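Local coordinates for oxidoreductase, short chain dehydrogenase/reductase family protein (PDB 6OW4), which catalyses the NADH-dependent interconversion of 20-keto and 20beta-hydroxy steroids as a member of the short-chain dehydrogenase/reductase family, at residues F[52-57]-F[262-266]; F[131-137]-F[196-200]; F[175-181]-F[224-230]. All blocks are in the same frame, centred on the assembly; numbering follows the deposited sequence.

Contact 1. Residues F[52-57]-F[262-266]. With NAD (nicotinamide-adenine-dinucleotide), chain N.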
loop_
_atom_site.group_PDB
_atom_site.type_symbol
_atom_site.label_atom_id
_atom_site.label_comp_id
_atom_site.label_asym_id
_atom_site.label_seq_id
_atom_site.Cartn_x
_atom_site.Cartn_y
_atom_site.Cartn_z
ATOM N N GLY F 52 4.547 -10.106 -27.010
ATOM C CA GLY F 52 3.209 -10.707 -26.836
ATOM C C GLY F 52 2.188 -9.725 -26.285
ATOM O O GLY F 52 1.110 -9.595 -26.899
ATOM N N LEU F 53 2.503 -9.066 -25.166
ATOM C CA LEU F 53 1.595 -8.108 -24.475
ATOM C C LEU F 53 1.323 -6.911 -25.390
ATOM O O LEU F 53 0.162 -6.478 -25.454
ATOM C CB LEU F 53 2.230 -7.641 -23.163
ATOM C CG LEU F 53 2.446 -8.720 -22.102
ATOM C CD1 LEU F 53 2.945 -8.104 -20.804
ATOM C CD2 LEU F 53 1.171 -9.505 -21.853
ATOM N N GLY F 54 2.361 -6.406 -26.059
ATOM C CA GLY F 54 2.290 -5.223 -26.938
ATOM C C GLY F 54 1.362 -5.442 -28.121
ATOM O O GLY F 54 0.419 -4.644 -28.282
ATOM N N ARG F 55 1.608 -6.488 -28.917
ATOM C CA ARG F 55 0.869 -6.757 -30.182
ATOM C C ARG F 55 -0.579 -7.151 -29.864
ATOM O O ARG F 55 -1.479 -6.697 -30.599
ATOM C CB ARG F 55 1.595 -7.806 -31.032
ATOM C CG ARG F 55 1.571 -9.228 -30.487
ATOM C CD ARG F 55 2.544 -10.106 -31.253
ATOM N NE ARG F 55 2.512 -11.503 -30.831
ATOM C CZ ARG F 55 3.487 -12.149 -30.189
ATOM N NH1 ARG F 55 4.619 -11.540 -29.870
ATOM N NH2 ARG F 55 3.323 -13.421 -29.868
ATOM N N ASN F 56 -0.804 -7.940 -28.807
ATOM C CA ASN F 56 -2.158 -8.404 -28.396
ATOM C C ASN F 56 -2.972 -7.219 -27.857
ATOM O O ASN F 56 -4.180 -7.154 -28.157
ATOM C CB ASN F 56 -2.096 -9.548 -27.379
ATOM C CG ASN F 56 -1.750 -10.882 -28.008
ATOM O OD1 ASN F 56 -2.572 -11.795 -28.024
ATOM N ND2 ASN F 56 -0.539 -11.009 -28.524
ATOM N N ALA F 57 -2.342 -6.328 -27.084
ATOM C CA ALA F 57 -2.952 -5.074 -26.576
ATOM C C ALA F 57 -3.371 -4.205 -27.765
ATOM O O ALA F 57 -4.550 -3.816 -27.829
ATOM C CB ALA F 57 -1.988 -4.342 -25.676
ATOM N N ASN F 262 -1.858 -13.267 -23.158
ATOM C CA ASN F 262 -1.710 -11.890 -23.697
ATOM C C ASN F 262 -3.086 -11.221 -23.788
ATOM O O ASN F 262 -3.160 -9.998 -23.563
ATOM C CB ASN F 262 -0.999 -11.893 -25.053
ATOM C CG ASN F 262 0.435 -12.379 -24.984
ATOM O OD1 ASN F 262 1.092 -12.239 -23.956
ATOM N ND2 ASN F 262 0.935 -12.937 -26.075
ATOM N N ASP F 263 -4.126 -11.999 -24.106
ATOM C CA ASP F 263 -5.531 -11.528 -24.261
ATOM C C ASP F 263 -6.071 -11.003 -22.922
ATOM O O ASP F 263 -6.854 -10.031 -22.946
ATOM C CB ASP F 263 -6.428 -12.642 -24.807
ATOM C CG ASP F 263 -6.441 -13.895 -23.949
ATOM O OD1 ASP F 263 -5.480 -14.677 -24.048
ATOM O OD2 ASP F 263 -7.404 -14.069 -23.176
ATOM N N GLU F 264 -5.680 -11.621 -21.802
ATOM C CA GLU F 264 -6.174 -11.278 -20.438
ATOM C C GLU F 264 -5.545 -9.960 -19.969
ATOM O O GLU F 264 -6.086 -9.352 -19.024
ATOM C CB GLU F 264 -5.869 -12.413 -19.461
ATOM C CG GLU F 264 -6.581 -13.703 -19.810
ATOM C CD GLU F 264 -6.357 -14.830 -18.821
ATOM O OE1 GLU F 264 -5.184 -15.114 -18.507
ATOM O OE2 GLU F 264 -7.355 -15.408 -18.355
ATOM N N ILE F 265 -4.434 -9.554 -20.590
ATOM C CA ILE F 265 -3.795 -8.220 -20.398
ATOM C C ILE F 265 -4.418 -7.234 -21.393
ATOM O O ILE F 265 -4.629 -6.068 -21.011
ATOM C CB ILE F 265 -2.264 -8.319 -20.552
ATOM C CG1 ILE F 265 -1.653 -9.307 -19.552
ATOM C CG2 ILE F 265 -1.612 -6.946 -20.456
ATOM C CD1 ILE F 265 -1.793 -8.896 -18.101
ATOM N N ALA F 266 -4.702 -7.692 -22.618
ATOM C CA ALA F 266 -5.284 -6.885 -23.718
ATOM C C ALA F 266 -6.619 -6.272 -23.273
ATOM O O ALA F 266 -6.835 -5.073 -23.535
ATOM C CB ALA F 266 -5.449 -7.739 -24.952
HETATM P PA NAD N . 8.907 -8.921 -24.550
HETATM O O1A NAD N . 10.362 -8.964 -24.213
HETATM O O2A NAD N . 8.667 -9.599 -25.907
HETATM O O5B NAD N . 8.371 -7.426 -24.629
HETATM C C5B NAD N . 9.255 -6.322 -24.435
HETATM C C4B NAD N . 9.291 -5.504 -25.758
HETATM O O4B NAD N . 9.945 -4.121 -25.429
HETATM C C3B NAD N . 9.994 -6.058 -26.655
HETATM O O3B NAD N . 9.267 -6.178 -27.930
HETATM C C2B NAD N . 11.328 -5.091 -26.883
HETATM O O2B NAD N . 11.749 -5.137 -28.278
HETATM C C1B NAD N . 10.970 -3.915 -26.550
HETATM N N9A NAD N . 12.156 -3.160 -26.032
HETATM C C8A NAD N . 13.111 -3.326 -25.088
HETATM N N7A NAD N . 13.935 -2.250 -25.128
HETATM C C5A NAD N . 13.491 -1.423 -26.096
HETATM C C6A NAD N . 13.971 -0.186 -26.548
HETATM N N6A NAD N . 15.059 0.673 -26.209
HETATM N N1A NAD N . 13.334 0.459 -27.553
HETATM C C2A NAD N . 12.218 -0.094 -28.134
HETATM N N3A NAD N . 11.739 -1.320 -27.687
HETATM C C4A NAD N . 12.385 -1.977 -26.666
HETATM O O3 NAD N . 8.071 -9.721 -23.379
HETATM P PN NAD N . 6.698 -9.181 -22.732
HETATM O O1N NAD N . 6.184 -10.221 -21.777
HETATM O O2N NAD N . 5.675 -8.941 -23.843
HETATM O O5D NAD N . 6.997 -7.842 -21.916
HETATM C C5D NAD N . 6.318 -6.632 -22.216
HETATM C C4D NAD N . 6.331 -5.713 -20.966
HETATM O O4D NAD N . 5.675 -6.284 -19.993
HETATM C C3D NAD N . 7.747 -5.497 -20.465
HETATM O O3D NAD N . 7.931 -4.178 -20.146
HETATM C C2D NAD N . 7.846 -6.392 -19.193
HETATM O O2D NAD N . 8.873 -5.802 -18.291
HETATM C C1D NAD N . 6.654 -6.358 -18.704
HETATM N N1N NAD N . 6.282 -7.528 -17.902
HETATM C C2N NAD N . 6.104 -8.771 -18.496
HETATM C C3N NAD N . 5.745 -9.883 -17.719
HETATM C C7N NAD N . 5.552 -11.277 -18.364
HETATM O O7N NAD N . 5.769 -12.279 -17.709
HETATM N N7N NAD N . 5.119 -11.409 -19.712
HETATM C C4N NAD N . 5.563 -9.739 -16.356
HETATM C C5N NAD N . 5.734 -8.501 -15.759
HETATM C C6N NAD N . 6.087 -7.394 -16.543
#
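Asn262 lays its side-chain amide against the backbone of Gly52, with ND2 3.3 Å from Gly52 CA and CG 3.4 Å from Gly52 C. The fit leaves no room for a side chain, since any beta carbon at Gly52 would run into ND2. This ND2 donates to Leu23 O of the second subunit, whereas Asn262 OD1 is buried with no polar partner and lies 3.5 Å from Leu53 CD2. Asn56 meets Asn262 at about a right angle, CG 3.2 Å from Asn262 CB and the two amide planes 62° apart. Asn56 ND2 reaches back to Gly52 O in a weak, bent bond and also donates to Asp24 of the second subunit. Gly52, Leu53 and Gly54 belong to the glycine-rich TGxxxGxG motif of the Rossmann fold, here at the start of helix 52-63 beside the cofactor pyrophosphate; Leu53 N makes a weak bond of 3.4 Å to NAD O2N. With CG beside its own backbone N (chi1 -64°), Leu53 splits its methyls between two neighbours, CD1 3.4 Å from NAD O4D and CD2 3.6 Å from Ile265 CG1. The short helical segments cross at -56°; further along them, Ala266 CB sits 3.5 Å from Asn56 O and close to Ala57 CA, and the small residues let the backbones come together.

Contact 2. Residues F[131-137]-F[196-200]. With NAD (nicotinamide-adenine-dinucleotide), chain N.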
loop_
_atom_site.group_PDB
_atom_site.type_symbol
_atom_site.label_atom_id
_atom_site.label_comp_id
_atom_site.label_asym_id
_atom_site.label_seq_id
_atom_site.Cartn_x
_atom_site.Cartn_y
_atom_site.Cartn_z
ATOM N N VAL F 131 12.510 -4.452 -20.366
ATOM C CA VAL F 131 13.520 -5.544 -20.497
ATOM C C VAL F 131 13.958 -5.993 -19.098
ATOM O O VAL F 131 14.012 -5.141 -18.192
ATOM C CB VAL F 131 14.721 -5.082 -21.347
ATOM C CG1 VAL F 131 15.608 -4.098 -20.601
ATOM C CG2 VAL F 131 15.541 -6.253 -21.859
ATOM N N ASN F 132 14.249 -7.287 -18.943
ATOM C CA ASN F 132 14.925 -7.866 -17.750
ATOM C C ASN F 132 16.324 -8.315 -18.185
ATOM O O ASN F 132 16.417 -9.177 -19.080
ATOM C CB ASN F 132 14.110 -9.004 -17.128
ATOM C CG ASN F 132 14.457 -9.272 -15.676
ATOM O OD1 ASN F 132 15.386 -8.682 -15.123
ATOM N ND2 ASN F 132 13.709 -10.163 -15.045
ATOM N N VAL F 133 17.365 -7.728 -17.587
ATOM C CA VAL F 133 18.795 -7.950 -17.951
ATOM C C VAL F 133 19.341 -9.084 -17.086
ATOM O O VAL F 133 19.100 -9.108 -15.882
ATOM C CB VAL F 133 19.615 -6.656 -17.779
ATOM C CG1 VAL F 133 21.042 -6.818 -18.282
ATOM C CG2 VAL F 133 18.938 -5.472 -18.455
ATOM N N PRO F 134 20.064 -10.071 -17.667
ATOM C CA PRO F 134 20.705 -11.128 -16.877
ATOM C C PRO F 134 21.707 -10.604 -15.833
ATOM O O PRO F 134 22.352 -9.606 -16.090
ATOM C CB PRO F 134 21.440 -11.968 -17.933
ATOM C CG PRO F 134 20.673 -11.711 -19.210
ATOM C CD PRO F 134 20.255 -10.261 -19.114
ATOM N N GLY F 135 21.808 -11.297 -14.693
ATOM C CA GLY F 135 22.677 -10.932 -13.556
ATOM C C GLY F 135 22.119 -9.764 -12.756
ATOM O O GLY F 135 22.926 -9.018 -12.172
ATOM N N ASP F 136 20.790 -9.620 -12.711
ATOM C CA ASP F 136 20.073 -8.496 -12.048
ATOM C C ASP F 136 19.758 -8.898 -10.602
ATOM O O ASP F 136 18.577 -8.861 -10.219
ATOM C CB ASP F 136 18.817 -8.110 -12.838
ATOM C CG ASP F 136 18.089 -6.881 -12.317
ATOM O OD1 ASP F 136 18.668 -6.165 -11.476
ATOM O OD2 ASP F 136 16.943 -6.649 -12.756
ATOM N N ASP F 137 20.787 -9.260 -9.833
ATOM C CA ASP F 137 20.664 -9.746 -8.433
ATOM C C ASP F 137 21.285 -8.698 -7.501
ATOM O O ASP F 137 21.394 -7.531 -7.931
ATOM C CB ASP F 137 21.270 -11.149 -8.292
ATOM C CG ASP F 137 22.764 -11.224 -8.558
ATOM O OD1 ASP F 137 23.273 -10.369 -9.309
ATOM O OD2 ASP F 137 23.408 -12.145 -8.016
ATOM N N PRO F 196 16.244 -12.780 -9.939
ATOM C CA PRO F 196 17.042 -11.604 -10.292
ATOM C C PRO F 196 16.196 -10.487 -10.928
ATOM O O PRO F 196 16.113 -10.421 -12.144
ATOM C CB PRO F 196 18.078 -12.171 -11.276
ATOM C CG PRO F 196 17.377 -13.360 -11.899
ATOM C CD PRO F 196 16.562 -13.951 -10.770
ATOM N N VAL F 197 15.595 -9.637 -10.086
ATOM C CA VAL F 197 14.721 -8.494 -10.498
ATOM C C VAL F 197 15.036 -7.269 -9.623
ATOM O O VAL F 197 14.102 -6.499 -9.323
ATOM C CB VAL F 197 13.226 -8.879 -10.431
ATOM C CG1 VAL F 197 12.869 -9.927 -11.473
ATOM C CG2 VAL F 197 12.807 -9.350 -9.043
ATOM N N ASN F 198 16.310 -7.081 -9.257
ATOM C CA ASN F 198 16.786 -5.996 -8.354
ATOM C C ASN F 198 16.520 -4.633 -9.006
ATOM O O ASN F 198 15.687 -3.875 -8.476
ATOM C CB ASN F 198 18.266 -6.175 -8.002
ATOM C CG ASN F 198 18.794 -5.119 -7.052
ATOM O OD1 ASN F 198 18.058 -4.240 -6.613
ATOM N ND2 ASN F 198 20.073 -5.203 -6.724
ATOM N N ALA F 199 17.221 -4.330 -10.103
ATOM C CA ALA F 199 17.071 -3.086 -10.892
ATOM C C ALA F 199 15.705 -3.082 -11.585
ATOM O O ALA F 199 15.078 -2.013 -11.636
ATOM C CB ALA F 199 18.189 -2.964 -11.895
ATOM N N TYR F 200 15.273 -4.235 -12.099
ATOM C CA TYR F 200 14.004 -4.402 -12.855
ATOM C C TYR F 200 12.829 -3.911 -12.006
ATOM O O TYR F 200 12.061 -3.061 -12.487
ATOM C CB TYR F 200 13.786 -5.860 -13.257
ATOM C CG TYR F 200 12.490 -6.098 -13.988
ATOM C CD1 TYR F 200 12.352 -5.744 -15.321
ATOM C CD2 TYR F 200 11.398 -6.660 -13.346
ATOM C CE1 TYR F 200 11.163 -5.950 -16.002
ATOM C CE2 TYR F 200 10.203 -6.875 -14.014
ATOM C CZ TYR F 200 10.086 -6.518 -15.346
ATOM O OH TYR F 200 8.914 -6.730 -16.006
HETATM P PA NAD N . 8.907 -8.921 -24.550
HETATM O O1A NAD N . 10.362 -8.964 -24.213
HETATM O O2A NAD N . 8.667 -9.599 -25.907
HETATM O O5B NAD N . 8.371 -7.426 -24.629
HETATM C C5B NAD N . 9.255 -6.322 -24.435
HETATM C C4B NAD N . 9.291 -5.504 -25.758
HETATM O O4B NAD N . 9.945 -4.121 -25.429
HETATM C C3B NAD N . 9.994 -6.058 -26.655
HETATM O O3B NAD N . 9.267 -6.178 -27.930
HETATM C C2B NAD N . 11.328 -5.091 -26.883
HETATM O O2B NAD N . 11.749 -5.137 -28.278
HETATM C C1B NAD N . 10.970 -3.915 -26.550
HETATM N N9A NAD N . 12.156 -3.160 -26.032
HETATM C C8A NAD N . 13.111 -3.326 -25.088
HETATM N N7A NAD N . 13.935 -2.250 -25.128
HETATM C C5A NAD N . 13.491 -1.423 -26.096
HETATM C C6A NAD N . 13.971 -0.186 -26.548
HETATM N N6A NAD N . 15.059 0.673 -26.209
HETATM N N1A NAD N . 13.334 0.459 -27.553
HETATM C C2A NAD N . 12.218 -0.094 -28.134
HETATM N N3A NAD N . 11.739 -1.320 -27.687
HETATM C C4A NAD N . 12.385 -1.977 -26.666
HETATM O O3 NAD N . 8.071 -9.721 -23.379
HETATM P PN NAD N . 6.698 -9.181 -22.732
HETATM O O1N NAD N . 6.184 -10.221 -21.777
HETATM O O2N NAD N . 5.675 -8.941 -23.843
HETATM O O5D NAD N . 6.997 -7.842 -21.916
HETATM C C5D NAD N . 6.318 -6.632 -22.216
HETATM C C4D NAD N . 6.331 -5.713 -20.966
HETATM O O4D NAD N . 5.675 -6.284 -19.993
HETATM C C3D NAD N . 7.747 -5.497 -20.465
HETATM O O3D NAD N . 7.931 -4.178 -20.146
HETATM C C2D NAD N . 7.846 -6.392 -19.193
HETATM O O2D NAD N . 8.873 -5.802 -18.291
HETATM C C1D NAD N . 6.654 -6.358 -18.704
HETATM N N1N NAD N . 6.282 -7.528 -17.902
HETATM C C2N NAD N . 6.104 -8.771 -18.496
HETATM C C3N NAD N . 5.745 -9.883 -17.719
HETATM C C7N NAD N . 5.552 -11.277 -18.364
HETATM O O7N NAD N . 5.769 -12.279 -17.709
HETATM N N7N NAD N . 5.119 -11.409 -19.712
HETATM C C4N NAD N . 5.563 -9.739 -16.356
HETATM C C5N NAD N . 5.734 -8.501 -15.759
HETATM C C6N NAD N . 6.087 -7.394 -16.543
#
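Over one face of the Tyr200 ring lies the amide of Asn132, its plane only 21° from that of the ring and ND2 above the face. Two oxygens come to the ring edge: Val131 O, 3.4 Å from Tyr200 CD1, and NAD O2D in the ring plane. The phenol oxygen forms a very short hydrogen bond with this ribose hydroxyl, Tyr200 OH to NAD O2D 2.5 Å. At the other end of the residue the carboxylate of Asp136 stands nearly upright to the ring, the planes 80° apart. Its two oxygens each use the syn lone pair to take one backbone N-H of helix 198-217: Ala199 N gives to Asp136 OD1 at 2.7 Å and Tyr200 N to Asp136 OD2 at 3.0 Å. Extending CG away from the backbone N (chi1 -174°) brings the carboxylate to the helix start, while Asp136 O, in an inverse gamma turn, takes Asn198 N at 3.0 Å almost in line with the N-H. Asn198 ND2 then donates to Asp137 O at 2.9 Å, the acceptor lying in the amide plane but the donor well above the carbonyl plane; OD1 of the same amide bonds His210 of the third subunit. Asn132 OD1 packs 3.7 Å from Tyr200 CB. Tyr200 and Lys204 form the Tyr-x-x-x-Lys motif of short-chain dehydrogenases/reductases, and both bind the cofactor. The loop after strand 124-127 thus supplies acceptors for three consecutive N-H groups that have no earlier turn of helix to bond, and the positive end of the helix would probably favour a negatively charged Asp136.

Contact 3. Residues F[175-181]-F[224-230]. Unlike the reference sequence in segment 175-181: Ala181 (reference Ser). With NAD (nicotinamide-adenine-dinucleotide), chain N.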
loop_
_atom_site.group_PDB
_atom_site.type_symbol
_atom_site.label_atom_id
_atom_site.label_comp_id
_atom_site.label_asym_id
_atom_site.label_seq_id
_atom_site.Cartn_x
_atom_site.Cartn_y
_atom_site.Cartn_z
ATOM N N SER F 175 -5.581 8.856 -22.388
ATOM C CA SER F 175 -5.362 7.761 -21.405
ATOM C C SER F 175 -3.954 7.178 -21.567
ATOM O O SER F 175 -3.684 6.566 -22.620
ATOM C CB SER F 175 -6.412 6.692 -21.556
ATOM O OG SER F 175 -6.200 5.639 -20.626
ATOM N N LEU F 176 -3.100 7.361 -20.555
ATOM C CA LEU F 176 -1.739 6.766 -20.485
ATOM C C LEU F 176 -1.820 5.453 -19.704
ATOM O O LEU F 176 -2.325 5.482 -18.566
ATOM C CB LEU F 176 -0.784 7.746 -19.799
ATOM C CG LEU F 176 -0.752 9.161 -20.374
ATOM C CD1 LEU F 176 0.079 10.075 -19.489
ATOM C CD2 LEU F 176 -0.216 9.159 -21.799
ATOM N N ILE F 177 -1.351 4.354 -20.301
ATOM C CA ILE F 177 -1.225 3.024 -19.633
ATOM C C ILE F 177 0.254 2.626 -19.641
ATOM O O ILE F 177 0.795 2.365 -20.729
ATOM C CB ILE F 177 -2.116 1.955 -20.302
ATOM C CG1 ILE F 177 -3.567 2.423 -20.451
ATOM C CG2 ILE F 177 -2.029 0.640 -19.541
ATOM C CD1 ILE F 177 -3.896 3.012 -21.805
ATOM N N PHE F 178 0.876 2.597 -18.462
ATOM C CA PHE F 178 2.282 2.171 -18.250
ATOM C C PHE F 178 2.281 0.721 -17.762
ATOM O O PHE F 178 1.569 0.430 -16.789
ATOM C CB PHE F 178 2.970 3.081 -17.230
ATOM C CG PHE F 178 3.104 4.530 -17.628
ATOM C CD1 PHE F 178 2.013 5.386 -17.591
ATOM C CD2 PHE F 178 4.333 5.050 -17.999
ATOM C CE1 PHE F 178 2.147 6.722 -17.941
ATOM C CE2 PHE F 178 4.468 6.386 -18.343
ATOM C CZ PHE F 178 3.373 7.219 -18.317
ATOM N N THR F 179 3.044 -0.157 -18.414
ATOM C CA THR F 179 3.261 -1.556 -17.958
ATOM C C THR F 179 4.274 -1.540 -16.808
ATOM O O THR F 179 5.454 -1.231 -17.064
ATOM C CB THR F 179 3.710 -2.470 -19.104
ATOM O OG1 THR F 179 2.800 -2.312 -20.191
ATOM C CG2 THR F 179 3.756 -3.928 -18.703
ATOM N N ALA F 180 3.814 -1.826 -15.588
ATOM C CA ALA F 180 4.654 -2.029 -14.385
ATOM C C ALA F 180 4.938 -3.530 -14.247
ATOM O O ALA F 180 5.124 -4.186 -15.291
ATOM C CB ALA F 180 3.967 -1.450 -13.171
ATOM N N ALA F 181 4.991 -4.043 -13.014
ATOM C CA ALA F 181 5.116 -5.483 -12.690
ATOM C C ALA F 181 4.932 -5.681 -11.183
ATOM O O ALA F 181 4.958 -4.674 -10.441
ATOM C CB ALA F 181 6.454 -6.016 -13.144
ATOM N N ARG F 224 -5.812 10.885 -18.211
ATOM C CA ARG F 224 -5.733 9.854 -17.142
ATOM C C ARG F 224 -4.429 9.074 -17.320
ATOM O O ARG F 224 -3.997 8.904 -18.478
ATOM C CB ARG F 224 -6.954 8.929 -17.190
ATOM C CG ARG F 224 -8.276 9.647 -16.965
ATOM C CD ARG F 224 -9.488 8.736 -16.993
ATOM N NE ARG F 224 -9.603 7.971 -18.231
ATOM C CZ ARG F 224 -9.290 6.684 -18.382
ATOM N NH1 ARG F 224 -8.824 5.971 -17.368
ATOM N NH2 ARG F 224 -9.451 6.109 -19.561
ATOM N N SER F 225 -3.822 8.640 -16.212
ATOM C CA SER F 225 -2.554 7.868 -16.176
ATOM C C SER F 225 -2.681 6.730 -15.163
ATOM O O SER F 225 -2.859 7.022 -13.966
ATOM C CB SER F 225 -1.379 8.754 -15.851
ATOM O OG SER F 225 -0.166 8.012 -15.854
ATOM N N ASN F 226 -2.591 5.487 -15.635
ATOM C CA ASN F 226 -2.723 4.267 -14.795
ATOM C C ASN F 226 -1.626 3.274 -15.185
ATOM O O ASN F 226 -1.046 3.423 -16.277
ATOM C CB ASN F 226 -4.114 3.644 -14.925
ATOM C CG ASN F 226 -5.207 4.545 -14.391
ATOM O OD1 ASN F 226 -5.314 4.746 -13.182
ATOM N ND2 ASN F 226 -6.020 5.089 -15.282
ATOM N N THR F 227 -1.367 2.303 -14.309
ATOM C CA THR F 227 -0.395 1.204 -14.528
ATOM C C THR F 227 -1.120 -0.143 -14.515
ATOM O O THR F 227 -2.149 -0.267 -13.823
ATOM C CB THR F 227 0.712 1.223 -13.471
ATOM O OG1 THR F 227 0.090 1.113 -12.192
ATOM C CG2 THR F 227 1.553 2.477 -13.531
ATOM N N ILE F 228 -0.585 -1.101 -15.270
ATOM C CA ILE F 228 -0.961 -2.541 -15.224
ATOM C C ILE F 228 0.250 -3.302 -14.682
ATOM O O ILE F 228 1.341 -3.150 -15.258
ATOM C CB ILE F 228 -1.401 -3.033 -16.616
ATOM C CG1 ILE F 228 -2.570 -2.201 -17.150
ATOM C CG2 ILE F 228 -1.732 -4.519 -16.592
ATOM C CD1 ILE F 228 -2.937 -2.505 -18.583
ATOM N N SER F 229 0.061 -4.058 -13.598
ATOM C CA SER F 229 1.111 -4.866 -12.927
ATOM C C SER F 229 0.846 -6.345 -13.184
ATOM O O SER F 229 0.348 -7.048 -12.306
ATOM C CB SER F 229 1.162 -4.557 -11.457
ATOM O OG SER F 229 1.580 -3.219 -11.245
ATOM N N PRO F 230 1.162 -6.865 -14.394
ATOM C CA PRO F 230 0.930 -8.274 -14.697
ATOM C C PRO F 230 1.806 -9.175 -13.815
ATOM O O PRO F 230 2.907 -8.775 -13.479
ATOM C CB PRO F 230 1.306 -8.410 -16.182
ATOM C CG PRO F 230 2.248 -7.257 -16.438
ATOM C CD PRO F 230 1.779 -6.147 -15.521
HETATM P PA NAD N . 8.907 -8.921 -24.550
HETATM O O1A NAD N . 10.362 -8.964 -24.213
HETATM O O2A NAD N . 8.667 -9.599 -25.907
HETATM O O5B NAD N . 8.371 -7.426 -24.629
HETATM C C5B NAD N . 9.255 -6.322 -24.435
HETATM C C4B NAD N . 9.291 -5.504 -25.758
HETATM O O4B NAD N . 9.945 -4.121 -25.429
HETATM C C3B NAD N . 9.994 -6.058 -26.655
HETATM O O3B NAD N . 9.267 -6.178 -27.930
HETATM C C2B NAD N . 11.328 -5.091 -26.883
HETATM O O2B NAD N . 11.749 -5.137 -28.278
HETATM C C1B NAD N . 10.970 -3.915 -26.550
HETATM N N9A NAD N . 12.156 -3.160 -26.032
HETATM C C8A NAD N . 13.111 -3.326 -25.088
HETATM N N7A NAD N . 13.935 -2.250 -25.128
HETATM C C5A NAD N . 13.491 -1.423 -26.096
HETATM C C6A NAD N . 13.971 -0.186 -26.548
HETATM N N6A NAD N . 15.059 0.673 -26.209
HETATM N N1A NAD N . 13.334 0.459 -27.553
HETATM C C2A NAD N . 12.218 -0.094 -28.134
HETATM N N3A NAD N . 11.739 -1.320 -27.687
HETATM C C4A NAD N . 12.385 -1.977 -26.666
HETATM O O3 NAD N . 8.071 -9.721 -23.379
HETATM P PN NAD N . 6.698 -9.181 -22.732
HETATM O O1N NAD N . 6.184 -10.221 -21.777
HETATM O O2N NAD N . 5.675 -8.941 -23.843
HETATM O O5D NAD N . 6.997 -7.842 -21.916
HETATM C C5D NAD N . 6.318 -6.632 -22.216
HETATM C C4D NAD N . 6.331 -5.713 -20.966
HETATM O O4D NAD N . 5.675 -6.284 -19.993
HETATM C C3D NAD N . 7.747 -5.497 -20.465
HETATM O O3D NAD N . 7.931 -4.178 -20.146
HETATM C C2D NAD N . 7.846 -6.392 -19.193
HETATM O O2D NAD N . 8.873 -5.802 -18.291
HETATM C C1D NAD N . 6.654 -6.358 -18.704
HETATM N N1N NAD N . 6.282 -7.528 -17.902
HETATM C C2N NAD N . 6.104 -8.771 -18.496
HETATM C C3N NAD N . 5.745 -9.883 -17.719
HETATM C C7N NAD N . 5.552 -11.277 -18.364
HETATM O O7N NAD N . 5.769 -12.279 -17.709
HETATM N N7N NAD N . 5.119 -11.409 -19.712
HETATM C C4N NAD N . 5.563 -9.739 -16.356
HETATM C C5N NAD N . 5.734 -8.501 -15.759
HETATM C C6N NAD N . 6.087 -7.394 -16.543
HETATM O O HOH W 1 -5.080 5.128 -18.279
#
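The strand segments 175-179 and 224-230 run parallel, 18° apart in direction, and five backbone hydrogen bonds alternate between them from Leu176 N to Arg224 O (2.7 Å) at one end to Ala180 N to Ile228 O at the other. On one face of the sheet Ile177 CG2 and Ile228 CD1 are pressed to 3.4 Å, tighter than ordinary apolar contact, beneath helix 262-273. Phe178 and Ser225 lie on the opposite face, toward helix 198-217: Phe178 CE1 comes 3.4 Å from Ser225 OG, a hydroxyl that bonds Ser211, while Asn226 O meets the ring at its edge, in plane. A water ties the strand beginnings together, donating hydrogen bonds to Ser175 OG and Leu176 O and accepting one from Asn226 ND2, which also bonds Val280 O. A bend at chi3 (-56°) turns the Arg224 guanidinium back beside Ser175, where NH2 donates to Leu272 O and NH1 to Val280 O; Ser175 OG also bonds Leu272 O. Replacing Arg224 by an alanine is likely to deprive the carbonyls of Leu272 and Val280 of its guanidinium donors, Val280 O keeping Asn226 ND2, and to open a gap beside Ser175. At the carboxyl ends the contact turns to NAD: Thr179 CG2 lies 3.3 Å from NAD O4D, the CB of Ala181, which stands in place of the serine of the reference sequence, lies 3.7 Å from NAD C5N, and Pro230 O 3.6 Å from NAD C5N. Thr179 OG1 is held by Asn128, and Thr179 O receives Lys204 NZ. Neighbouring parallel strands joined through helix 198-217 form a beta-alpha-beta crossover, and their carboxyl ends lining the nicotinamide pocket are the hallmark of the Rossmann fold of short-chain dehydrogenases/reductases.

In the fold
All three contacts touch the same NAD, from different parts of one Rossmann fold. Contact 3 pairs two adjacent strands of the seven-stranded parallel sheet, and contact 1 joins two helices that pack near it, the centres about 13 Å apart; they meet where Ile265 packs on Pro230. Contact 2 lies farther out, its centre about 20 Å from that of contact 3 and 23 Å from that of contact 1, yet Tyr200 reaches Ala181. Along the chain, segments 52-57 and 262-266 enclose the rest, while those of contacts 2 and 3 alternate, helix 198-217 leading into strand 223-230. Cofactor binding thus draws on residues far apart in sequence.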